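Side-chain contacts in uncharacterized protein A6V7T0 (Pseudomonas aeruginosa, PDB 3K12), which is of unknown function but belongs to the YjgF-like superfamily of small alpha/beta proteins and is found as an assembly of three copies: residues R4-K9 with D47-S52; M14-N19 with Q51-D56; R40-N45 with V106-V111; V63-A68 with Q78-W83. One frame throughout, in Å; residues are numbered along the deposited sequence. Where two conformers were deposited one is given.

How the contacts relate
All four contacts join a helix to the same six-stranded mixed sheet. Three of them use helix 35-52: contact 3 through its middle, contacts 1 and 2 through its C-terminal end, where they share Q51 and S52. Contacts 1 and 2 have centres about 8 Å apart and reach the neighbouring strands 3-7 and 12-17. Contacts 3 and 4, their centres likewise about 8 Å apart, use the neighbouring strands 106-113 and 60-67. Contact 4 brings in helix 73-83, and its centre lies about 20 Å from that of contact 1, across the chain's centre. Along the chain, contacts 1 and 2 close before contact 4 opens, while contact 3 spans from helix 35-52 to the last strand.

Contact 1 of 4, residues R4-K9 with D47-S52; sequences RFEVVK and DRLLQS
E6 and R48 come from opposite directions, the carboxylate off the edge of the sheet and at the edge of the guanidinium, which comes off the helix. The grip is end-on but lopsided: both terminal nitrogens of R48 settle on one oxygen, with NH2 2.9 Å and NH1 3.0 Å from E6 OE2. OE2 offers NH1 its syn lone pair, whereas NH2 meets that oxygen nearly along its C-O axis. A weak third bond runs from R48 NH1 to E6 OE1 at 3.4 Å. The two flat groups are nearly coplanar, 10° apart, with OE2 almost in the guanidinium plane. R48 gets there by a turn about its CG-CD bond (chi3 69°), while E6 stays extended beyond CG. E6 sits where strand 3-7 turns a corner, and its backbone still pairs with E13. L49, the next residue on the helix, brings CD2 to 3.8 Å from E6 OE2, so a methyl lies close to the doubly held oxygen. R48 NH1 also bonds to N45 OD1, one turn back on the helix, which should help set the guanidinium's rotation. The result is a salt bridge between two exposed residues, probably stabilised by its flat geometry, with OE1 the more weakly held of the two oxygens by R48.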
loop_
_atom_site.group_PDB
_atom_site.type_symbol
_atom_site.label_atom_id
_atom_site.label_comp_id
_atom_site.label_asym_id
_atom_site.label_seq_id
_atom_site.Cartn_x
_atom_site.Cartn_y
_atom_site.Cartn_z
ATOM N N ARG D 4 -9.059 -8.887 -15.435
ATOM C CA ARG D 4 -9.463 -9.122 -14.072
ATOM C C ARG D 4 -9.861 -10.567 -13.851
ATOM O O ARG D 4 -10.416 -11.229 -14.757
ATOM C CB ARG D 4 -10.641 -8.227 -13.701
ATOM C CG ARG D 4 -10.224 -6.776 -13.629
ATOM C CD ARG D 4 -11.405 -5.904 -13.235
ATOM N NE ARG D 4 -10.988 -4.509 -13.055
ATOM C CZ ARG D 4 -10.920 -3.649 -14.051
ATOM N NH1 ARG D 4 -11.221 -4.030 -15.291
ATOM N NH2 ARG D 4 -10.531 -2.393 -13.820
ATOM N N PHE D 5 -9.630 -11.028 -12.628
ATOM C CA PHE D 5 -9.852 -12.432 -12.238
ATOM C C PHE D 5 -10.625 -12.518 -10.941
ATOM O O PHE D 5 -10.356 -11.764 -9.994
ATOM C CB PHE D 5 -8.503 -13.203 -12.162
ATOM C CG PHE D 5 -7.685 -13.083 -13.426
ATOM C CD1 PHE D 5 -6.896 -11.949 -13.666
ATOM C CD2 PHE D 5 -7.737 -14.075 -14.408
ATOM C CE1 PHE D 5 -6.185 -11.802 -14.849
ATOM C CE2 PHE D 5 -7.012 -13.936 -15.602
ATOM C CZ PHE D 5 -6.227 -12.800 -15.818
ATOM N N GLU D 6 -11.574 -13.445 -10.871
ATOM C CA GLU D 6 -12.390 -13.684 -9.702
ATOM C C GLU D 6 -13.099 -12.389 -9.281
ATOM O O GLU D 6 -12.851 -11.824 -8.215
ATOM C CB GLU D 6 -11.560 -14.316 -8.564
ATOM C CG GLU D 6 -11.081 -15.710 -8.940
ATOM C CD GLU D 6 -10.223 -16.397 -7.882
ATOM O OE1 GLU D 6 -10.337 -16.075 -6.686
ATOM O OE2 GLU D 6 -9.452 -17.281 -8.280
ATOM N N VAL D 7 -13.996 -11.946 -10.169
ATOM C CA VAL D 7 -14.606 -10.614 -10.085
ATOM C C VAL D 7 -16.057 -10.710 -9.682
ATOM O O VAL D 7 -16.807 -11.551 -10.208
ATOM C CB VAL D 7 -14.515 -9.869 -11.425
ATOM C CG1 VAL D 7 -14.811 -8.380 -11.220
ATOM C CG2 VAL D 7 -13.147 -10.020 -12.006
ATOM N N VAL D 8 -16.417 -9.872 -8.725
ATOM C CA VAL D 8 -17.791 -9.701 -8.250
ATOM C C VAL D 8 -18.029 -8.178 -8.165
ATOM O O VAL D 8 -17.090 -7.384 -8.376
ATOM C CB VAL D 8 -18.027 -10.410 -6.879
ATOM C CG1 VAL D 8 -17.829 -11.952 -7.010
ATOM C CG2 VAL D 8 -17.098 -9.888 -5.797
ATOM N N LYS D 9 -19.248 -7.752 -7.844
ATOM C CA LYS D 9 -19.532 -6.298 -7.728
ATOM C C LYS D 9 -18.564 -5.593 -6.787
ATOM O O LYS D 9 -18.131 -4.449 -7.050
ATOM C CB LYS D 9 -20.969 -6.032 -7.224
ATOM C CG LYS D 9 -22.051 -6.372 -8.235
ATOM C CD LYS D 9 -23.408 -6.188 -7.570
ATOM C CE LYS D 9 -24.477 -6.426 -8.602
ATOM N NZ LYS D 9 -25.838 -6.205 -8.015
ATOM N N ASP D 47 -0.073 -17.696 -4.247
ATOM C CA ASP D 47 0.675 -18.550 -5.170
ATOM C C ASP D 47 -0.212 -19.003 -6.327
ATOM O O ASP D 47 0.195 -18.987 -7.475
ATOM C CB ASP D 47 1.230 -19.795 -4.425
ATOM C CG ASP D 47 2.657 -20.138 -4.837
ATOM O OD1 ASP D 47 3.513 -19.261 -4.842
ATOM O OD2 ASP D 47 2.957 -21.326 -5.095
ATOM N N ARG D 48 -1.413 -19.449 -5.973
ATOM C CA ARG D 48 -2.381 -19.982 -6.959
ATOM C C ARG D 48 -2.745 -18.880 -7.936
ATOM O O ARG D 48 -2.723 -19.083 -9.143
ATOM C CB ARG D 48 -3.609 -20.508 -6.262
ATOM C CG ARG D 48 -4.713 -20.961 -7.202
ATOM C CD ARG D 48 -5.968 -21.350 -6.445
ATOM N NE ARG D 48 -6.625 -20.204 -5.831
ATOM C CZ ARG D 48 -7.388 -19.328 -6.498
ATOM N NH1 ARG D 48 -7.944 -18.323 -5.854
ATOM N NH2 ARG D 48 -7.597 -19.447 -7.800
ATOM N N LEU D 49 -3.044 -17.698 -7.387
ATOM C CA LEU D 49 -3.407 -16.569 -8.217
ATOM C C LEU D 49 -2.279 -16.156 -9.150
ATOM O O LEU D 49 -2.485 -16.019 -10.360
ATOM C CB LEU D 49 -3.831 -15.390 -7.338
ATOM C CG LEU D 49 -5.204 -15.475 -6.684
ATOM C CD1 LEU D 49 -5.397 -14.441 -5.578
ATOM C CD2 LEU D 49 -6.286 -15.323 -7.759
ATOM N N LEU D 50 -1.054 -16.051 -8.611
ATOM C CA LEU D 50 0.099 -15.696 -9.426
ATOM C C LEU D 50 0.323 -16.706 -10.546
ATOM O O LEU D 50 0.509 -16.350 -11.685
ATOM C CB LEU D 50 1.366 -15.627 -8.569
ATOM C CG LEU D 50 1.387 -14.415 -7.654
ATOM C CD1 LEU D 50 2.552 -14.532 -6.666
ATOM C CD2 LEU D 50 1.414 -13.054 -8.451
ATOM N N GLN D 51 0.320 -17.982 -10.200
ATOM C CA GLN D 51 0.641 -18.990 -11.217
ATOM C C GLN D 51 -0.418 -19.054 -12.317
ATOM O O GLN D 51 -0.091 -19.358 -13.478
ATOM C CB GLN D 51 0.852 -20.359 -10.559
ATOM C CG GLN D 51 2.115 -20.376 -9.716
ATOM C CD GLN D 51 2.503 -21.724 -9.173
ATOM O OE1 GLN D 51 3.529 -21.840 -8.483
ATOM N NE2 GLN D 51 1.719 -22.750 -9.486
ATOM N N SER D 52 -1.657 -18.718 -11.963
ATOM C CA SER D 52 -2.754 -18.737 -12.952
ATOM C C SER D 52 -2.525 -17.761 -14.104
ATOM O O SER D 52 -3.122 -17.918 -15.179
ATOM C CB SER D 52 -4.111 -18.507 -12.287
ATOM O OG SER D 52 -4.342 -17.126 -12.027
#

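Contact 2 of 4, residues M14-N19 with Q51-D56; sequences MALHGN and QSVGSD
S52 OG hydrogen-bonds to L49 O at 2.7 Å, back along its own helix, and the same hydroxyl oxygen lies 3.5 Å from CE of M14 on strand 12-17. With chi1 at 80°, OG sits between the backbone N and the carbonyl carbon, near enough for the hydroxyl to fold back on that last turn. M14, a selenomethionine in this model, stays extended as far as its selenium and then bends at the final torsion (chi3 58°), which turns its methyl onto the end of the helix. There CE meets V53 CG1 at 3.6 Å, the two side chains reaching toward each other tip to tip, with SE against the other methyl, V53 CG2, at 4.1 Å. This is where helix 35-52 finishes in a Schellman motif: G54, with positive phi, is the C-prime residue, G54 N binds Q51 O at 3.1 Å and S55 N binds L50 O. The turn leaves V53 facing the strand. L16, two residues along the same strand from M14, adds a looser touch, its CD1 4.3 Å from V53 CB. F5 of strand 3-7 packs on both M14 and V53. On the sheet, V21 of strand 20-26 touches M14 and L16, and farther along the chain R114 holds V53 O through its NH1.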
loop_
_atom_site.group_PDB
_atom_site.type_symbol
_atom_site.label_atom_id
_atom_site.label_comp_id
_atom_site.label_asym_id
_atom_site.label_seq_id
_atom_site.Cartn_x
_atom_site.Cartn_y
_atom_site.Cartn_z
HETATM N N MSE D 14 -7.899 -10.205 -8.393
HETATM C CA MSE D 14 -6.677 -9.901 -9.075
HETATM C C MSE D 14 -6.912 -9.082 -10.334
HETATM O O MSE D 14 -7.867 -9.331 -11.073
HETATM C CB MSE D 14 -5.911 -11.217 -9.374
HETATM C CG MSE D 14 -4.636 -11.017 -10.156
HETATM SE SE MSE D 14 -3.558 -12.627 -10.297
HETATM C CE MSE D 14 -4.881 -13.829 -11.164
ATOM N N ALA D 15 -6.032 -8.132 -10.596
ATOM C CA ALA D 15 -6.060 -7.360 -11.833
ATOM C C ALA D 15 -4.674 -7.351 -12.451
ATOM O O ALA D 15 -3.670 -7.139 -11.736
ATOM C CB ALA D 15 -6.571 -5.910 -11.595
ATOM N N LEU D 16 -4.593 -7.598 -13.753
ATOM C CA LEU D 16 -3.352 -7.583 -14.494
ATOM C C LEU D 16 -3.354 -6.336 -15.383
ATOM O O LEU D 16 -4.328 -6.075 -16.116
ATOM C CB LEU D 16 -3.258 -8.860 -15.348
ATOM C CG LEU D 16 -2.093 -9.844 -15.449
ATOM C CD1 LEU D 16 -2.272 -10.641 -16.742
ATOM C CD2 LEU D 16 -0.715 -9.183 -15.379
ATOM N N HIS D 17 -2.284 -5.568 -15.310
ATOM C CA HIS D 17 -2.079 -4.382 -16.150
ATOM C C HIS D 17 -0.746 -4.523 -16.840
ATOM O O HIS D 17 0.294 -4.322 -16.225
ATOM C CB HIS D 17 -2.077 -3.128 -15.302
ATOM C CG HIS D 17 -1.882 -1.875 -16.096
ATOM N ND1 HIS D 17 -1.078 -0.837 -15.671
ATOM C CD2 HIS D 17 -2.376 -1.497 -17.301
ATOM C CE1 HIS D 17 -1.101 0.131 -16.569
ATOM N NE2 HIS D 17 -1.875 -0.248 -17.571
ATOM N N GLY D 18 -0.778 -4.932 -18.108
ATOM C CA GLY D 18 0.450 -5.261 -18.813
ATOM C C GLY D 18 1.132 -6.398 -18.062
ATOM O O GLY D 18 0.523 -7.456 -17.833
ATOM N N ASN D 19 2.357 -6.166 -17.618
ATOM C CA ASN D 19 3.037 -7.221 -16.853
ATOM C C ASN D 19 3.153 -6.942 -15.350
ATOM O O ASN D 19 4.024 -7.467 -14.666
ATOM C CB ASN D 19 4.374 -7.564 -17.499
ATOM C CG ASN D 19 4.197 -8.312 -18.828
ATOM O OD1 ASN D 19 3.286 -9.149 -18.992
ATOM N ND2 ASN D 19 5.047 -8.000 -19.776
ATOM N N GLN D 51 0.320 -17.982 -10.200
ATOM C CA GLN D 51 0.641 -18.990 -11.217
ATOM C C GLN D 51 -0.418 -19.054 -12.317
ATOM O O GLN D 51 -0.091 -19.358 -13.478
ATOM C CB GLN D 51 0.852 -20.359 -10.559
ATOM C CG GLN D 51 2.115 -20.376 -9.716
ATOM C CD GLN D 51 2.503 -21.724 -9.173
ATOM O OE1 GLN D 51 3.529 -21.840 -8.483
ATOM N NE2 GLN D 51 1.719 -22.750 -9.486
ATOM N N SER D 52 -1.657 -18.718 -11.963
ATOM C CA SER D 52 -2.754 -18.737 -12.952
ATOM C C SER D 52 -2.525 -17.761 -14.104
ATOM O O SER D 52 -3.122 -17.918 -15.179
ATOM C CB SER D 52 -4.111 -18.507 -12.287
ATOM O OG SER D 52 -4.342 -17.126 -12.027
ATOM N N VAL D 53 -1.710 -16.731 -13.869
ATOM C CA VAL D 53 -1.381 -15.754 -14.914
ATOM C C VAL D 53 0.063 -15.811 -15.380
ATOM O O VAL D 53 0.512 -14.961 -16.117
ATOM C CB VAL D 53 -1.803 -14.301 -14.516
ATOM C CG1 VAL D 53 -3.304 -14.263 -14.316
ATOM C CG2 VAL D 53 -1.078 -13.820 -13.280
ATOM N N GLY D 54 0.787 -16.857 -14.990
ATOM C CA GLY D 54 2.158 -16.996 -15.436
ATOM C C GLY D 54 3.192 -16.286 -14.579
ATOM O O GLY D 54 4.330 -16.129 -15.015
ATOM N N SER D 55 2.802 -15.856 -13.382
ATOM C CA SER D 55 3.743 -15.320 -12.399
ATOM C C SER D 55 4.041 -16.418 -11.377
ATOM O O SER D 55 3.588 -17.569 -11.522
ATOM C CB SER D 55 3.163 -14.076 -11.720
ATOM O OG SER D 55 4.082 -13.448 -10.816
ATOM N N ASP D 56 4.789 -16.069 -10.330
ATOM C CA ASP D 56 5.194 -17.069 -9.339
ATOM C C ASP D 56 5.733 -16.346 -8.108
ATOM O O ASP D 56 5.911 -15.118 -8.125
ATOM C CB ASP D 56 6.217 -18.076 -9.904
ATOM C CG ASP D 56 7.505 -17.422 -10.331
ATOM O OD1 ASP D 56 8.281 -17.013 -9.433
ATOM O OD2 ASP D 56 7.777 -17.318 -11.550
#

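Contact 3 of 4, residues R40-N45 with V106-V111; sequences RQILEN and VEMIVV
I42 lays its two branches over different residues of strand 106-113. Its CD1 reaches V106, 3.5 Å from the CG1 methyl and equally close to the carbonyl oxygen, while its CG2 rests on M108, 3.8 Å from SE. Chi1 (-71°) sets CG1 opposite the carbonyl carbon and CG2 opposite the backbone N, over M108; chi2 (161°) then extends CD1 toward V106. M108, a selenomethionine in the model, runs extended beyond CG, and its selenium is touched by two helix residues, since L43 CD2 also comes to 3.9 Å from SE. The side chains cross obliquely rather than meeting end to end, and no hydrogen bond links the two segments. All four residues are buried, close to the centre of the chain. The axis of helix segment 40-45 comes within 9.3 Å of that of strand segment 106-111, and the two directions differ by only 21°. Around this patch V63 and L76 also touch M108, and V79 and W83 touch L43. E107 points away from the helix, to the other side of the sheet, where it packs on A93 of the second subunit. A helix laid on one face of the sheet, with the opposite face turned toward neighbouring copies, is the arrangement of the YjgF-like fold and its trimers.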
loop_
_atom_site.group_PDB
_atom_site.type_symbol
_atom_site.label_atom_id
_atom_site.label_comp_id
_atom_site.label_asym_id
_atom_site.label_seq_id
_atom_site.Cartn_x
_atom_site.Cartn_y
_atom_site.Cartn_z
ATOM N N ARG D 40 0.078 -19.231 5.987
ATOM C CA ARG D 40 0.269 -20.241 4.949
ATOM C C ARG D 40 -0.906 -20.235 3.973
ATOM O O ARG D 40 -0.691 -20.292 2.770
ATOM C CB ARG D 40 0.305 -21.632 5.577
ATOM C CG ARG D 40 1.392 -21.853 6.562
ATOM C CD ARG D 40 1.231 -23.195 7.361
ATOM N NE ARG D 40 2.432 -23.330 8.176
ATOM C CZ ARG D 40 3.636 -23.520 7.630
ATOM N NH1 ARG D 40 4.726 -23.568 8.371
ATOM N NH2 ARG D 40 3.723 -23.659 6.319
ATOM N N GLN D 41 -2.124 -20.219 4.509
ATOM C CA GLN D 41 -3.336 -20.173 3.660
ATOM C C GLN D 41 -3.288 -19.001 2.678
ATOM O O GLN D 41 -3.583 -19.162 1.484
ATOM C CB GLN D 41 -4.616 -20.047 4.469
ATOM C CG GLN D 41 -5.046 -21.313 5.229
ATOM C CD GLN D 41 -6.294 -21.052 6.031
ATOM O OE1 GLN D 41 -7.333 -20.676 5.480
ATOM N NE2 GLN D 41 -6.196 -21.205 7.356
ATOM N N ILE D 42 -2.922 -17.828 3.198
ATOM C CA ILE D 42 -2.859 -16.613 2.396
ATOM C C ILE D 42 -1.772 -16.717 1.346
ATOM O O ILE D 42 -2.018 -16.434 0.182
ATOM C CB ILE D 42 -2.659 -15.384 3.297
ATOM C CG1 ILE D 42 -3.938 -15.083 4.092
ATOM C CG2 ILE D 42 -2.214 -14.155 2.458
ATOM C CD1 ILE D 42 -3.696 -14.204 5.291
ATOM N N LEU D 43 -0.557 -17.120 1.742
ATOM C CA LEU D 43 0.499 -17.243 0.778
ATOM C C LEU D 43 0.200 -18.299 -0.271
ATOM O O LEU D 43 0.587 -18.136 -1.433
ATOM C CB LEU D 43 1.852 -17.510 1.454
ATOM C CG LEU D 43 2.367 -16.321 2.298
ATOM C CD1 LEU D 43 3.532 -16.811 3.188
ATOM C CD2 LEU D 43 2.863 -15.223 1.394
ATOM N N GLU D 44 -0.489 -19.385 0.132
ATOM C CA GLU D 44 -0.865 -20.364 -0.887
ATOM C C GLU D 44 -1.877 -19.807 -1.887
ATOM O O GLU D 44 -1.751 -20.067 -3.093
ATOM C CB GLU D 44 -1.400 -21.660 -0.302
ATOM C CG GLU D 44 -1.836 -22.561 -1.434
ATOM C CD GLU D 44 -2.104 -23.964 -1.020
ATOM O OE1 GLU D 44 -1.609 -24.876 -1.720
ATOM O OE2 GLU D 44 -2.822 -24.137 -0.017
ATOM N N ASN D 45 -2.854 -19.039 -1.413
ATOM C CA ASN D 45 -3.825 -18.472 -2.352
ATOM C C ASN D 45 -3.158 -17.447 -3.276
ATOM O O ASN D 45 -3.445 -17.390 -4.488
ATOM C CB ASN D 45 -5.003 -17.818 -1.633
ATOM C CG ASN D 45 -6.181 -17.583 -2.581
ATOM O OD1 ASN D 45 -6.666 -18.539 -3.223
ATOM N ND2 ASN D 45 -6.641 -16.325 -2.699
ATOM N N VAL D 106 -4.259 -11.805 10.074
ATOM C CA VAL D 106 -3.373 -11.119 9.143
ATOM C C VAL D 106 -4.083 -10.937 7.803
ATOM O O VAL D 106 -4.956 -11.719 7.417
ATOM C CB VAL D 106 -2.022 -11.881 8.957
ATOM C CG1 VAL D 106 -2.218 -13.267 8.339
ATOM C CG2 VAL D 106 -1.007 -11.029 8.170
ATOM N N GLU D 107 -3.705 -9.875 7.102
ATOM C CA GLU D 107 -4.206 -9.604 5.775
ATOM C C GLU D 107 -3.044 -9.087 4.951
ATOM O O GLU D 107 -2.240 -8.299 5.458
ATOM C CB GLU D 107 -5.328 -8.576 5.831
ATOM C CG GLU D 107 -5.896 -8.216 4.443
ATOM C CD GLU D 107 -7.235 -7.465 4.487
ATOM O OE1 GLU D 107 -7.715 -7.049 3.390
ATOM O OE2 GLU D 107 -7.822 -7.305 5.574
HETATM N N MSE D 108 -2.933 -9.541 3.707
HETATM C CA MSE D 108 -1.833 -9.125 2.816
HETATM C C MSE D 108 -2.388 -8.514 1.549
HETATM O O MSE D 108 -3.446 -8.943 1.038
HETATM C CB MSE D 108 -0.994 -10.312 2.427
HETATM C CG MSE D 108 -0.196 -10.817 3.623
HETATM SE SE MSE D 108 1.042 -12.206 3.101
HETATM C CE MSE D 108 1.651 -12.765 4.848
ATOM N N ILE D 109 -1.644 -7.548 1.011
ATOM C CA ILE D 109 -1.995 -6.851 -0.237
ATOM C C ILE D 109 -0.761 -6.868 -1.124
ATOM O O ILE D 109 0.344 -6.537 -0.658
ATOM C CB ILE D 109 -2.390 -5.368 0.027
ATOM C CG1 ILE D 109 -3.347 -5.259 1.207
ATOM C CG2 ILE D 109 -3.004 -4.765 -1.252
ATOM C CD1 ILE D 109 -3.468 -3.813 1.793
ATOM N N VAL D 110 -0.903 -7.267 -2.370
ATOM C CA VAL D 110 0.247 -7.641 -3.171
ATOM C C VAL D 110 0.346 -6.916 -4.509
ATOM O O VAL D 110 -0.667 -6.739 -5.204
ATOM C CB VAL D 110 0.176 -9.150 -3.479
ATOM C CG1 VAL D 110 1.325 -9.612 -4.365
ATOM C CG2 VAL D 110 0.122 -9.948 -2.171
ATOM N N VAL D 111 1.553 -6.507 -4.856
ATOM C CA VAL D 111 1.911 -6.147 -6.223
ATOM C C VAL D 111 3.028 -7.071 -6.687
ATOM O O VAL D 111 3.990 -7.313 -5.926
ATOM C CB VAL D 111 2.373 -4.671 -6.334
ATOM C CG1 VAL D 111 2.666 -4.315 -7.775
ATOM C CG2 VAL D 111 1.279 -3.768 -5.822
#

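Contact 4 of 4, residues V63-A68 with Q78-W83; sequences VRILLA and QVWDQW
Followed from Q78 to W83, helix segment 78-83 makes its touch with V63 and I65 through W80. V79, just before it, packs instead on Q36 and T39 of helix 35-52. At W80 the ring leaves the helix with CG opposite the backbone N (chi1 -175°), which sends the six-membered end of the indole down onto the strand. V63 meets it at the ring edge: CG2 lies near the plane, 3.8 Å from W80 CH2, with V63 CB 3.9 Å from the same carbon. I65 comes in obliquely from farther along the strand, its CD1 3.9 Å from W80 CZ3 and 4.1 Å from W80 CE3. Two aliphatic side chains on the sheet thus hold successive carbons of one ring. W83, three residues on, makes a cation-pi contact with R57. Strand 60-67, helix 73-83 and strand 91-96 form a beta-alpha-beta unit, and W80 fastens its helix to its first strand. R92, on the unit's second strand, adds a cation-pi contact to the same indole. No hydrogen bond crosses between the segments; what joins them is apolar contact of buried side chains, while R92 outside them may polarise the indole a little.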
loop_
_atom_site.group_PDB
_atom_site.type_symbol
_atom_site.label_atom_id
_atom_site.label_comp_id
_atom_site.label_asym_id
_atom_site.label_seq_id
_atom_site.Cartn_x
_atom_site.Cartn_y
_atom_site.Cartn_z
ATOM N N VAL D 63 4.589 -6.401 -0.655
ATOM C CA VAL D 63 3.483 -6.954 0.149
ATOM C C VAL D 63 3.247 -6.053 1.340
ATOM O O VAL D 63 4.169 -5.783 2.111
ATOM C CB VAL D 63 3.760 -8.431 0.622
ATOM C CG1 VAL D 63 2.530 -8.982 1.377
ATOM C CG2 VAL D 63 4.092 -9.283 -0.561
ATOM N N ARG D 64 2.024 -5.556 1.470
ATOM C CA ARG D 64 1.604 -4.835 2.656
ATOM C C ARG D 64 1.009 -5.854 3.587
ATOM O O ARG D 64 0.124 -6.624 3.206
ATOM C CB ARG D 64 0.563 -3.773 2.259
ATOM C CG ARG D 64 0.075 -2.917 3.413
ATOM C CD ARG D 64 1.183 -1.994 3.968
ATOM N NE ARG D 64 0.580 -1.122 4.958
ATOM C CZ ARG D 64 0.700 -1.232 6.271
ATOM N NH1 ARG D 64 0.019 -0.407 7.044
ATOM N NH2 ARG D 64 1.530 -2.133 6.819
ATOM N N ILE D 65 1.522 -5.910 4.808
ATOM C CA ILE D 65 1.072 -6.917 5.794
ATOM C C ILE D 65 0.412 -6.226 6.964
ATOM O O ILE D 65 1.063 -5.439 7.680
ATOM C CB ILE D 65 2.252 -7.774 6.310
ATOM C CG1 ILE D 65 2.995 -8.393 5.141
ATOM C CG2 ILE D 65 1.727 -8.857 7.269
ATOM C CD1 ILE D 65 4.298 -9.181 5.537
ATOM N N LEU D 66 -0.875 -6.498 7.154
ATOM C CA LEU D 66 -1.657 -5.924 8.247
ATOM C C LEU D 66 -1.829 -7.039 9.270
ATOM O O LEU D 66 -2.457 -8.047 8.984
ATOM C CB LEU D 66 -3.011 -5.395 7.722
ATOM C CG LEU D 66 -2.958 -4.541 6.454
ATOM C CD1 LEU D 66 -4.380 -4.258 5.974
ATOM C CD2 LEU D 66 -2.243 -3.226 6.790
ATOM N N LEU D 67 -1.260 -6.841 10.452
ATOM C CA LEU D 67 -1.195 -7.885 11.469
ATOM C C LEU D 67 -2.132 -7.521 12.606
ATOM O O LEU D 67 -2.073 -6.411 13.110
ATOM C CB LEU D 67 0.257 -8.039 11.942
ATOM C CG LEU D 67 0.510 -9.097 13.017
ATOM C CD1 LEU D 67 0.334 -10.525 12.492
ATOM C CD2 LEU D 67 1.971 -8.963 13.453
ATOM N N ALA D 68 -3.007 -8.443 13.015
ATOM C CA ALA D 68 -4.009 -8.108 14.036
ATOM C C ALA D 68 -3.451 -7.989 15.459
ATOM O O ALA D 68 -3.936 -7.158 16.231
ATOM C CB ALA D 68 -5.173 -9.109 14.003
ATOM N N GLN D 78 8.042 -16.536 10.811
ATOM C CA GLN D 78 8.477 -17.939 10.715
ATOM C C GLN D 78 8.057 -18.518 9.365
ATOM O O GLN D 78 8.878 -19.085 8.635
ATOM C CB GLN D 78 7.880 -18.744 11.873
ATOM C CG GLN D 78 8.153 -20.256 11.886
ATOM C CD GLN D 78 7.198 -20.982 12.848
ATOM O OE1 GLN D 78 6.842 -22.148 12.635
ATOM N NE2 GLN D 78 6.756 -20.287 13.883
ATOM N N VAL D 79 6.789 -18.329 9.013
ATOM C CA VAL D 79 6.305 -18.833 7.720
ATOM C C VAL D 79 6.907 -18.053 6.547
ATOM O O VAL D 79 7.346 -18.640 5.557
ATOM C CB VAL D 79 4.754 -18.817 7.662
ATOM C CG1 VAL D 79 4.243 -19.265 6.313
ATOM C CG2 VAL D 79 4.197 -19.689 8.777
ATOM N N TRP D 80 6.903 -16.709 6.655
ATOM C CA TRP D 80 7.494 -15.863 5.630
ATOM C C TRP D 80 8.911 -16.328 5.254
ATOM O O TRP D 80 9.252 -16.446 4.087
ATOM C CB TRP D 80 7.502 -14.400 6.126
ATOM C CG TRP D 80 7.978 -13.417 5.101
ATOM C CD1 TRP D 80 9.258 -13.044 4.865
ATOM C CD2 TRP D 80 7.165 -12.697 4.151
ATOM N NE1 TRP D 80 9.314 -12.128 3.828
ATOM C CE2 TRP D 80 8.039 -11.898 3.378
ATOM C CE3 TRP D 80 5.790 -12.646 3.887
ATOM C CZ2 TRP D 80 7.583 -11.033 2.351
ATOM C CZ3 TRP D 80 5.331 -11.793 2.878
ATOM C CH2 TRP D 80 6.229 -11.005 2.116
ATOM N N ASP D 81 9.718 -16.601 6.289
ATOM C CA ASP D 81 11.105 -17.005 6.095
ATOM C C ASP D 81 11.259 -18.417 5.497
ATOM O O ASP D 81 12.319 -18.757 4.946
ATOM C CB ASP D 81 11.874 -16.906 7.423
ATOM C CG ASP D 81 12.052 -15.471 7.898
ATOM O OD1 ASP D 81 11.861 -14.522 7.105
ATOM O OD2 ASP D 81 12.384 -15.294 9.096
ATOM N N GLN D 82 10.200 -19.202 5.568
ATOM C CA GLN D 82 10.192 -20.557 4.992
ATOM C C GLN D 82 9.613 -20.633 3.611
ATOM O O GLN D 82 9.599 -21.683 3.019
ATOM C CB GLN D 82 9.366 -21.509 5.884
ATOM C CG GLN D 82 10.080 -21.873 7.154
ATOM C CD GLN D 82 9.205 -22.555 8.178
ATOM O OE1 GLN D 82 8.087 -23.031 7.883
ATOM N NE2 GLN D 82 9.702 -22.603 9.399
ATOM N N TRP D 83 9.116 -19.514 3.089
ATOM C CA TRP D 83 8.272 -19.544 1.902
ATOM C C TRP D 83 8.967 -19.191 0.591
ATOM O O TRP D 83 8.719 -19.798 -0.440
ATOM C CB TRP D 83 7.079 -18.584 2.132
ATOM C CG TRP D 83 6.014 -18.741 1.077
ATOM C CD1 TRP D 83 5.830 -17.957 -0.012
ATOM C CD2 TRP D 83 4.991 -19.732 1.044
ATOM N NE1 TRP D 83 4.755 -18.418 -0.757
ATOM C CE2 TRP D 83 4.224 -19.514 -0.129
ATOM C CE3 TRP D 83 4.649 -20.789 1.886
ATOM C CZ2 TRP D 83 3.128 -20.316 -0.474
ATOM C CZ3 TRP D 83 3.540 -21.579 1.541
ATOM C CH2 TRP D 83 2.803 -21.326 0.389
#